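Local coordinates for protein Uly1 (Catenovulum maritimum, PDB 7DRQ) that probably cleaves ulvan, a polysaccharide of green algae, as a calcium-binding lyase of polysaccharide lyase family 24, at residues 78-92 with 157-170. Sequence-based numbering, arbitrary orientation.
Sequences RYNTLTGKSVTIEFP and AASVTDNNFTLTQF
R78 reaches out of strand 73-80 into the loop 157-170 and presents the edge of its guanidinium to a row of acceptors. R78 NH1 and NH2 both grip V160 O end-on, each at 2.8 Å and near the guanidinium plane. NH1 also donates to A158 O, from above that carbonyl's plane. R78 NH2 completes a salt bridge to D162 OD1 at 2.9 Å on the anti lone pair, with the carboxylate turned well out of the guanidinium plane. R78 NE donates to a water, which in turn donates to R78 O and D162 OD1, so all three guanidinium nitrogens are engaged. The chain bends at chi3 (69°), which brings the guanidinium back over one face of F165. The two groups stack with centres 4.4 Å apart and planes at 27°; R78 CB covers the same face. From the opposite face comes I89 CD1, 3.7 Å from the F165 ring centroid in a CH-pi contact, while V87 CG1 approaches the ring obliquely at CD2. F165 is thus held between side chains from the paired strands 73-80 and 86-91. Strand 86-91 is the outermost strand of a four-stranded antiparallel sheet, consistent with a beta-propeller blade; the loop packs against this hairpin, with F165 and F170 also reaching I122 and L124 of strand 122-126. Farther along, F91 and F170 form a T-shaped pair with planes at 87°, the CZ edge of F91 directed at the centre of the F170 face. L167 CD1 lies over a face of F91 and touches I89 CG2 at 3.7 Å. Y184, beside the calcium ligands D183 and K185, packs against P92, L167 and F170. At the hairpin end, waters link D162 to N80 ND2 and T83 OG1; another joins T88 O to F165 O.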
ATOM      1  N   ARG A  78     -16.373  -9.006   5.463  1.00 10.44           N
ATOM      2  CA  ARG A  78     -17.209  -8.306   4.500  1.00 10.51           C
ATOM      3  C   ARG A  78     -18.372  -7.681   5.248  1.00 13.67           C
ATOM      4  O   ARG A  78     -19.150  -8.395   5.883  1.00 12.56           O
ATOM      5  CB  ARG A  78     -17.717  -9.253   3.410  1.00 11.88           C
ATOM      6  CG  ARG A  78     -18.498  -8.532   2.312  1.00 10.24           C
ATOM      7  CD  ARG A  78     -19.120  -9.524   1.330  1.00 12.07           C
ATOM      8  NE  ARG A  78     -20.202 -10.279   1.964  1.00 14.39           N
ATOM      9  CZ  ARG A  78     -20.920 -11.221   1.359  1.00 14.76           C
ATOM     10  NH1 ARG A  78     -20.689 -11.531   0.078  1.00 12.12           N
ATOM     11  NH2 ARG A  78     -21.876 -11.860   2.031  1.00 13.93           N
ATOM     12  N   TYR A  79     -18.473  -6.357   5.182  1.00 14.01           N
ATOM     13  CA  TYR A  79     -19.579  -5.604   5.763  1.00 12.97           C
ATOM     14  C   TYR A  79     -20.570  -5.238   4.663  1.00 13.17           C
ATOM     15  O   TYR A  79     -20.178  -4.722   3.610  1.00 11.02           O
ATOM     16  CB  TYR A  79     -19.058  -4.342   6.464  1.00 13.02           C
ATOM     17  CG  TYR A  79     -20.144  -3.365   6.833  1.00 13.87           C
ATOM     18  CD1 TYR A  79     -20.945  -3.582   7.947  1.00 14.24           C
ATOM     19  CD2 TYR A  79     -20.384  -2.233   6.065  1.00 13.92           C
ATOM     20  CE1 TYR A  79     -21.955  -2.698   8.289  1.00 14.85           C
ATOM     21  CE2 TYR A  79     -21.403  -1.330   6.410  1.00 14.73           C
ATOM     22  CZ  TYR A  79     -22.180  -1.577   7.521  1.00 16.59           C
ATOM     23  OH  TYR A  79     -23.192  -0.687   7.856  1.00 13.73           O
ATOM     24  N   ASN A  80     -21.854  -5.498   4.910  1.00 12.71           N
ATOM     25  CA  ASN A  80     -22.906  -5.204   3.945  1.00 11.71           C
ATOM     26  C   ASN A  80     -23.526  -3.870   4.343  1.00 16.94           C
ATOM     27  O   ASN A  80     -24.159  -3.766   5.397  1.00 12.36           O
ATOM     28  CB  ASN A  80     -23.949  -6.326   3.911  1.00 13.88           C
ATOM     29  CG  ASN A  80     -24.968  -6.152   2.790  1.00 14.70           C
ATOM     30  OD1 ASN A  80     -25.298  -5.032   2.394  1.00 16.08           O
ATOM     31  ND2 ASN A  80     -25.485  -7.266   2.286  1.00 16.33           N
ATOM     32  N   THR A  81     -23.324  -2.848   3.507  1.00 14.18           N
ATOM     33  CA  THR A  81     -23.830  -1.516   3.819  1.00 14.48           C
ATOM     34  C   THR A  81     -25.353  -1.455   3.795  1.00 14.77           C
ATOM     35  O   THR A  81     -25.928  -0.509   4.344  1.00 15.32           O
ATOM     36  CB  THR A  81     -23.281  -0.488   2.830  1.00 14.52           C
ATOM     37  OG1 THR A  81     -23.752  -0.790   1.503  1.00 12.74           O
ATOM     38  CG2 THR A  81     -21.746  -0.491   2.839  1.00 14.30           C
ATOM     39  N   LEU A  82     -26.008  -2.421   3.148  1.00 13.20           N
ATOM     40  CA  LEU A  82     -27.468  -2.419   3.075  1.00 14.58           C
ATOM     41  C   LEU A  82     -28.116  -3.052   4.296  1.00 17.06           C
ATOM     42  O   LEU A  82     -29.210  -2.640   4.698  1.00 17.63           O
ATOM     43  CB  LEU A  82     -27.934  -3.158   1.823  1.00 17.73           C
ATOM     44  CG  LEU A  82     -27.462  -2.590   0.488  1.00 18.41           C
ATOM     45  CD1 LEU A  82     -27.876  -3.515  -0.649  1.00 22.62           C
ATOM     46  CD2 LEU A  82     -27.970  -1.168   0.278  1.00 17.31           C
ATOM     47  N   THR A  83     -27.477  -4.055   4.892  1.00 16.14           N
ATOM     48  CA  THR A  83     -28.041  -4.738   6.045  1.00 17.05           C
ATOM     49  C   THR A  83     -27.379  -4.352   7.358  1.00 19.17           C
ATOM     50  O   THR A  83     -27.952  -4.615   8.419  1.00 15.48           O
ATOM     51  CB  THR A  83     -27.935  -6.254   5.861  1.00 17.71           C
ATOM     52  OG1 THR A  83     -26.546  -6.621   5.821  1.00 16.70           O
ATOM     53  CG2 THR A  83     -28.599  -6.678   4.554  1.00 21.92           C
ATOM     54  N   GLY A  84     -26.189  -3.746   7.320  1.00 16.27           N
ATOM     55  CA  GLY A  84     -25.458  -3.490   8.544  1.00 14.40           C
ATOM     56  C   GLY A  84     -24.782  -4.702   9.143  1.00 16.78           C
ATOM     57  O   GLY A  84     -24.222  -4.596  10.239  1.00 19.39           O
ATOM     58  N   LYS A  85     -24.786  -5.840   8.453  1.00 14.83           N
ATOM     59  CA  LYS A  85     -24.225  -7.075   8.987  1.00 17.15           C
ATOM     60  C   LYS A  85     -22.854  -7.361   8.387  1.00 15.59           C
ATOM     61  O   LYS A  85     -22.540  -6.919   7.281  1.00 14.26           O
ATOM     62  CB  LYS A  85     -25.154  -8.261   8.726  1.00 18.51           C
ATOM     63  CG  LYS A  85     -26.603  -7.961   9.109  1.00 21.23           C
ATOM     64  CD  LYS A  85     -26.908  -8.354  10.546  1.00 30.23           C
ATOM     65  CE  LYS A  85     -28.141  -7.620  11.082  1.00 37.13           C
ATOM     66  NZ  LYS A  85     -27.839  -6.214  11.516  1.00 44.60           N
ATOM     67  N   SER A  86     -22.053  -8.124   9.129  1.00 14.04           N
ATOM     68  CA  SER A  86     -20.710  -8.496   8.710  1.00 13.84           C
ATOM     69  C   SER A  86     -20.522  -9.996   8.856  1.00 15.21           C
ATOM     70  O   SER A  86     -21.134 -10.639   9.718  1.00 15.71           O
ATOM     71  CB  SER A  86     -19.638  -7.765   9.531  1.00 14.19           C
ATOM     72  OG  SER A  86     -19.820  -6.360   9.458  1.00 15.99           O
ATOM     73  N   VAL A  87     -19.663 -10.541   7.998  1.00 13.27           N
ATOM     74  CA  VAL A  87     -19.268 -11.943   8.039  1.00 12.57           C
ATOM     75  C   VAL A  87     -17.763 -12.005   7.792  1.00 12.86           C
ATOM     76  O   VAL A  87     -17.221 -11.236   6.990  1.00 12.72           O
ATOM     77  CB  VAL A  87     -20.040 -12.786   6.996  1.00 16.35           C
ATOM     78  CG1 VAL A  87     -19.966 -12.139   5.619  1.00 13.38           C
ATOM     79  CG2 VAL A  87     -19.530 -14.222   6.958  1.00 16.40           C
ATOM     80  N   THR A  88     -17.089 -12.916   8.480  1.00 14.33           N
ATOM     81  CA  THR A  88     -15.636 -13.011   8.402  1.00 10.23           C
ATOM     82  C   THR A  88     -15.219 -14.430   8.039  1.00 15.35           C
ATOM     83  O   THR A  88     -15.860 -15.402   8.450  1.00 13.78           O
ATOM     84  CB  THR A  88     -15.008 -12.558   9.735  1.00 12.81           C
ATOM     85  OG1 THR A  88     -15.271 -11.161   9.909  1.00 11.52           O
ATOM     86  CG2 THR A  88     -13.499 -12.770   9.755  1.00 15.05           C
ATOM     87  N   ILE A  89     -14.144 -14.536   7.258  1.00 10.43           N
ATOM     88  CA  ILE A  89     -13.560 -15.815   6.868  1.00 11.93           C
ATOM     89  C   ILE A  89     -12.177 -15.899   7.483  1.00 12.21           C
ATOM     90  O   ILE A  89     -11.380 -14.962   7.350  1.00 14.10           O
ATOM     91  CB  ILE A  89     -13.463 -15.968   5.340  1.00 14.44           C
ATOM     92  CG1 ILE A  89     -14.853 -15.977   4.687  1.00 11.70           C
ATOM     93  CG2 ILE A  89     -12.682 -17.231   4.992  1.00 11.70           C
ATOM     94  CD1 ILE A  89     -14.791 -16.016   3.144  1.00 13.29           C
ATOM     95  N   GLU A  90     -11.888 -17.012   8.152  1.00 14.40           N
ATOM     96  CA  GLU A  90     -10.554 -17.282   8.672  1.00 12.79           C
ATOM     97  C   GLU A  90      -9.790 -18.147   7.677  1.00 16.52           C
ATOM     98  O   GLU A  90     -10.256 -19.228   7.299  1.00 16.52           O
ATOM     99  CB  GLU A  90     -10.622 -17.982  10.030  1.00 17.33           C
ATOM    100  CG  GLU A  90      -9.264 -18.378  10.569  1.00 16.39           C
ATOM    101  CD  GLU A  90      -9.356 -19.304  11.765  1.00 20.59           C
ATOM    102  OE1 GLU A  90     -10.381 -19.263  12.468  1.00 22.03           O
ATOM    103  OE2 GLU A  90      -8.402 -20.074  11.991  1.00 22.79           O
ATOM    104  N   PHE A  91      -8.628 -17.682   7.276  1.00 10.66           N
ATOM    105  CA  PHE A  91      -7.766 -18.443   6.386  1.00 15.44           C
ATOM    106  C   PHE A  91      -6.725 -19.217   7.187  1.00 15.15           C
ATOM    107  O   PHE A  91      -6.327 -18.794   8.273  1.00 13.54           O
ATOM    108  CB  PHE A  91      -7.065 -17.519   5.379  1.00 13.88           C
ATOM    109  CG  PHE A  91      -7.947 -17.130   4.228  1.00 14.02           C
ATOM    110  CD1 PHE A  91      -8.831 -16.074   4.349  1.00 13.64           C
ATOM    111  CD2 PHE A  91      -7.915 -17.841   3.034  1.00 15.10           C
ATOM    112  CE1 PHE A  91      -9.673 -15.733   3.302  1.00 12.41           C
ATOM    113  CE2 PHE A  91      -8.752 -17.498   1.974  1.00 14.43           C
ATOM    114  CZ  PHE A  91      -9.625 -16.445   2.109  1.00 11.61           C
ATOM    115  N   PRO A  92      -6.295 -20.374   6.681  1.00 12.82           N
ATOM    116  CA  PRO A  92      -5.338 -21.189   7.448  1.00 16.00           C
ATOM    117  C   PRO A  92      -4.002 -20.509   7.666  1.00 12.79           C
ATOM    118  O   PRO A  92      -3.353 -20.768   8.687  1.00 12.85           O
ATOM    119  CB  PRO A  92      -5.183 -22.456   6.589  1.00 17.82           C
ATOM    120  CG  PRO A  92      -6.423 -22.525   5.760  1.00 15.34           C
ATOM    121  CD  PRO A  92      -6.896 -21.108   5.552  1.00 15.45           C
ATOM    122  N   ALA A 157     -18.166 -14.912  -5.996  1.00 10.71           N
ATOM    123  CA  ALA A 157     -18.030 -15.036  -4.543  1.00 11.68           C
ATOM    124  C   ALA A 157     -18.294 -13.723  -3.827  1.00 11.22           C
ATOM    125  O   ALA A 157     -18.762 -13.735  -2.678  1.00 13.11           O
ATOM    126  CB  ALA A 157     -16.638 -15.540  -4.171  1.00 12.08           C
ATOM    127  N   ALA A 158     -18.011 -12.589  -4.475  1.00 10.15           N
ATOM    128  CA  ALA A 158     -18.117 -11.306  -3.776  1.00 12.38           C
ATOM    129  C   ALA A 158     -19.525 -11.045  -3.266  1.00 12.40           C
ATOM    130  O   ALA A 158     -19.699 -10.329  -2.272  1.00 13.47           O
ATOM    131  CB  ALA A 158     -17.698 -10.157  -4.691  1.00 11.15           C
ATOM    132  N   SER A 159     -20.535 -11.595  -3.931  1.00 12.69           N
ATOM    133  CA  SER A 159     -21.917 -11.245  -3.627  1.00 13.67           C
ATOM    134  C   SER A 159     -22.743 -12.418  -3.110  1.00 15.88           C
ATOM    135  O   SER A 159     -23.974 -12.321  -3.082  1.00 15.37           O
ATOM    136  CB  SER A 159     -22.593 -10.633  -4.864  1.00 15.10           C
ATOM    137  OG  SER A 159     -22.812 -11.613  -5.867  1.00 16.09           O
ATOM    138  N   VAL A 160     -22.115 -13.521  -2.684  1.00 14.52           N
ATOM    139  CA  VAL A 160     -22.918 -14.576  -2.067  1.00 16.35           C
ATOM    140  C   VAL A 160     -23.505 -14.048  -0.756  1.00 15.60           C
ATOM    141  O   VAL A 160     -23.053 -13.041  -0.206  1.00 14.26           O
ATOM    142  CB  VAL A 160     -22.114 -15.865  -1.828  1.00 12.99           C
ATOM    143  CG1 VAL A 160     -21.589 -16.420  -3.157  1.00 16.78           C
ATOM    144  CG2 VAL A 160     -20.967 -15.627  -0.840  1.00 15.08           C
ATOM    145  N   THR A 161     -24.546 -14.726  -0.268  1.00 15.79           N
ATOM    146  CA  THR A 161     -25.122 -14.343   1.017  1.00 13.57           C
ATOM    147  C   THR A 161     -24.116 -14.572   2.139  1.00 17.86           C
ATOM    148  O   THR A 161     -23.139 -15.309   1.991  1.00 16.36           O
ATOM    149  CB  THR A 161     -26.398 -15.144   1.307  1.00 16.67           C
ATOM    150  OG1 THR A 161     -26.087 -16.542   1.290  1.00 16.22           O
ATOM    151  CG2 THR A 161     -27.470 -14.854   0.259  1.00 19.00           C
ATOM    152  N   ASP A 162     -24.370 -13.925   3.284  1.00 15.95           N
ATOM    153  CA  ASP A 162     -23.459 -14.038   4.420  1.00 14.91           C
ATOM    154  C   ASP A 162     -23.208 -15.492   4.799  1.00 15.34           C
ATOM    155  O   ASP A 162     -22.066 -15.882   5.073  1.00 14.23           O
ATOM    156  CB  ASP A 162     -24.010 -13.279   5.632  1.00 16.57           C
ATOM    157  CG  ASP A 162     -23.893 -11.776   5.497  1.00 20.57           C
ATOM    158  OD1 ASP A 162     -23.291 -11.304   4.515  1.00 16.50           O
ATOM    159  OD2 ASP A 162     -24.404 -11.055   6.395  1.00 18.11           O
ATOM    160  N   ASN A 163     -24.264 -16.312   4.849  1.00 15.19           N
ATOM    161  CA  ASN A 163     -24.047 -17.683   5.303  1.00 17.36           C
ATOM    162  C   ASN A 163     -23.223 -18.494   4.310  1.00 15.52           C
ATOM    163  O   ASN A 163     -22.666 -19.527   4.688  1.00 15.67           O
ATOM    164  CB  ASN A 163     -25.377 -18.397   5.570  1.00 21.27           C
ATOM    165  CG  ASN A 163     -26.210 -18.531   4.331  1.00 23.63           C
ATOM    166  OD1 ASN A 163     -26.554 -17.532   3.696  1.00 32.93           O
ATOM    167  ND2 ASN A 163     -26.551 -19.769   3.968  1.00 33.27           N
ATOM    168  N   ASN A 164     -23.140 -18.058   3.059  1.00 15.11           N
ATOM    169  CA  ASN A 164     -22.320 -18.739   2.064  1.00 15.38           C
ATOM    170  C   ASN A 164     -20.941 -18.113   1.909  1.00 13.69           C
ATOM    171  O   ASN A 164     -20.130 -18.611   1.114  1.00 14.75           O
ATOM    172  CB  ASN A 164     -23.042 -18.757   0.710  1.00 16.83           C
ATOM    173  CG  ASN A 164     -24.328 -19.566   0.749  1.00 20.03           C
ATOM    174  OD1 ASN A 164     -25.345 -19.161   0.199  1.00 23.28           O
ATOM    175  ND2 ASN A 164     -24.284 -20.710   1.410  1.00 18.15           N
ATOM    176  N   PHE A 165     -20.656 -17.031   2.638  1.00 12.55           N
ATOM    177  CA  PHE A 165     -19.364 -16.342   2.537  1.00 12.76           C
ATOM    178  C   PHE A 165     -18.377 -17.073   3.440  1.00 14.36           C
ATOM    179  O   PHE A 165     -18.132 -16.700   4.592  1.00 13.37           O
ATOM    180  CB  PHE A 165     -19.498 -14.870   2.918  1.00 14.32           C
ATOM    181  CG  PHE A 165     -18.284 -14.046   2.589  1.00 11.06           C
ATOM    182  CD1 PHE A 165     -18.026 -13.665   1.283  1.00 13.79           C
ATOM    183  CD2 PHE A 165     -17.409 -13.657   3.581  1.00 12.64           C
ATOM    184  CE1 PHE A 165     -16.903 -12.907   0.972  1.00 11.58           C
ATOM    185  CE2 PHE A 165     -16.270 -12.888   3.275  1.00 11.84           C
ATOM    186  CZ  PHE A 165     -16.027 -12.520   1.968  1.00 12.95           C
ATOM    187  N   THR A 166     -17.826 -18.161   2.909  1.00 11.07           N
ATOM    188  CA  THR A 166     -16.962 -19.056   3.666  1.00 13.22           C
ATOM    189  C   THR A 166     -15.768 -19.444   2.805  1.00 13.63           C
ATOM    190  O   THR A 166     -15.699 -19.118   1.619  1.00 11.75           O
ATOM    191  CB  THR A 166     -17.680 -20.343   4.095  1.00 15.90           C
ATOM    192  OG1 THR A 166     -17.859 -21.171   2.940  1.00 15.32           O
ATOM    193  CG2 THR A 166     -19.049 -20.063   4.751  1.00 14.18           C
ATOM    194  N   LEU A 167     -14.853 -20.211   3.408  1.00 13.57           N
ATOM    195  CA  LEU A 167     -13.708 -20.761   2.685  1.00 13.97           C
ATOM    196  C   LEU A 167     -14.120 -21.615   1.487  1.00 14.70           C
ATOM    197  O   LEU A 167     -13.306 -21.814   0.578  1.00 16.19           O
ATOM    198  CB  LEU A 167     -12.865 -21.591   3.652  1.00 18.65           C
ATOM    199  CG  LEU A 167     -11.351 -21.500   3.688  1.00 26.09           C
ATOM    200  CD1 LEU A 167     -10.878 -20.071   3.527  1.00 18.42           C
ATOM    201  CD2 LEU A 167     -10.878 -22.095   5.006  1.00 17.10           C
ATOM    202  N   THR A 168     -15.364 -22.125   1.465  1.00 15.01           N
ATOM    203  CA  THR A 168     -15.860 -22.862   0.305  1.00 14.64           C
ATOM    204  C   THR A 168     -15.761 -22.034  -0.974  1.00 13.56           C
ATOM    205  O   THR A 168     -15.625 -22.595  -2.072  1.00 17.38           O
ATOM    206  CB  THR A 168     -17.312 -23.298   0.542  1.00 17.88           C
ATOM    207  OG1 THR A 168     -17.370 -24.153   1.689  1.00 19.06           O
ATOM    208  CG2 THR A 168     -17.851 -24.055  -0.652  1.00 19.61           C
ATOM    209  N   GLN A 169     -15.800 -20.706  -0.852  1.00 12.47           N
ATOM    210  CA  GLN A 169     -15.715 -19.817  -2.002  1.00 12.56           C
ATOM    211  C   GLN A 169     -14.300 -19.678  -2.552  1.00 14.48           C
ATOM    212  O   GLN A 169     -14.131 -19.114  -3.640  1.00 15.13           O
ATOM    213  CB  GLN A 169     -16.236 -18.426  -1.628  1.00 12.67           C
ATOM    214  CG  GLN A 169     -17.743 -18.405  -1.406  1.00 12.07           C
ATOM    215  CD  GLN A 169     -18.473 -19.001  -2.581  1.00 16.28           C
ATOM    216  OE1 GLN A 169     -18.537 -18.402  -3.647  1.00 15.37           O
ATOM    217  NE2 GLN A 169     -19.015 -20.204  -2.399  1.00 19.33           N
ATOM    218  N   PHE A 170     -13.292 -20.170  -1.852  1.00 11.59           N
ATOM    219  CA  PHE A 170     -11.918 -19.938  -2.264  1.00 13.25           C
ATOM    220  C   PHE A 170     -11.310 -21.206  -2.842  1.00 12.62           C
ATOM    221  O   PHE A 170     -11.735 -22.323  -2.530  1.00 15.38           O
ATOM    222  CB  PHE A 170     -11.085 -19.386  -1.104  1.00 14.38           C
ATOM    223  CG  PHE A 170     -11.318 -17.918  -0.890  1.00 11.56           C
ATOM    224  CD1 PHE A 170     -12.468 -17.480  -0.238  1.00 13.19           C
ATOM    225  CD2 PHE A 170     -10.452 -16.980  -1.438  1.00 10.62           C
ATOM    226  CE1 PHE A 170     -12.718 -16.129  -0.075  1.00 12.79           C
ATOM    227  CE2 PHE A 170     -10.684 -15.626  -1.288  1.00 12.87           C
ATOM    228  CZ  PHE A 170     -11.830 -15.194  -0.597  1.00 12.41           C
TER
HETATM  229  O   HOH W   1     -21.573  -9.154   4.261  1.00 13.70           O
HETATM  230  O   HOH W   2     -24.905 -10.160   2.416  1.00 17.14           O
HETATM  231  O   HOH W   3     -26.199  -9.187   5.396  1.00 19.51           O
HETATM  232  O   HOH W   4     -17.589 -17.245   7.184  1.00 18.61           O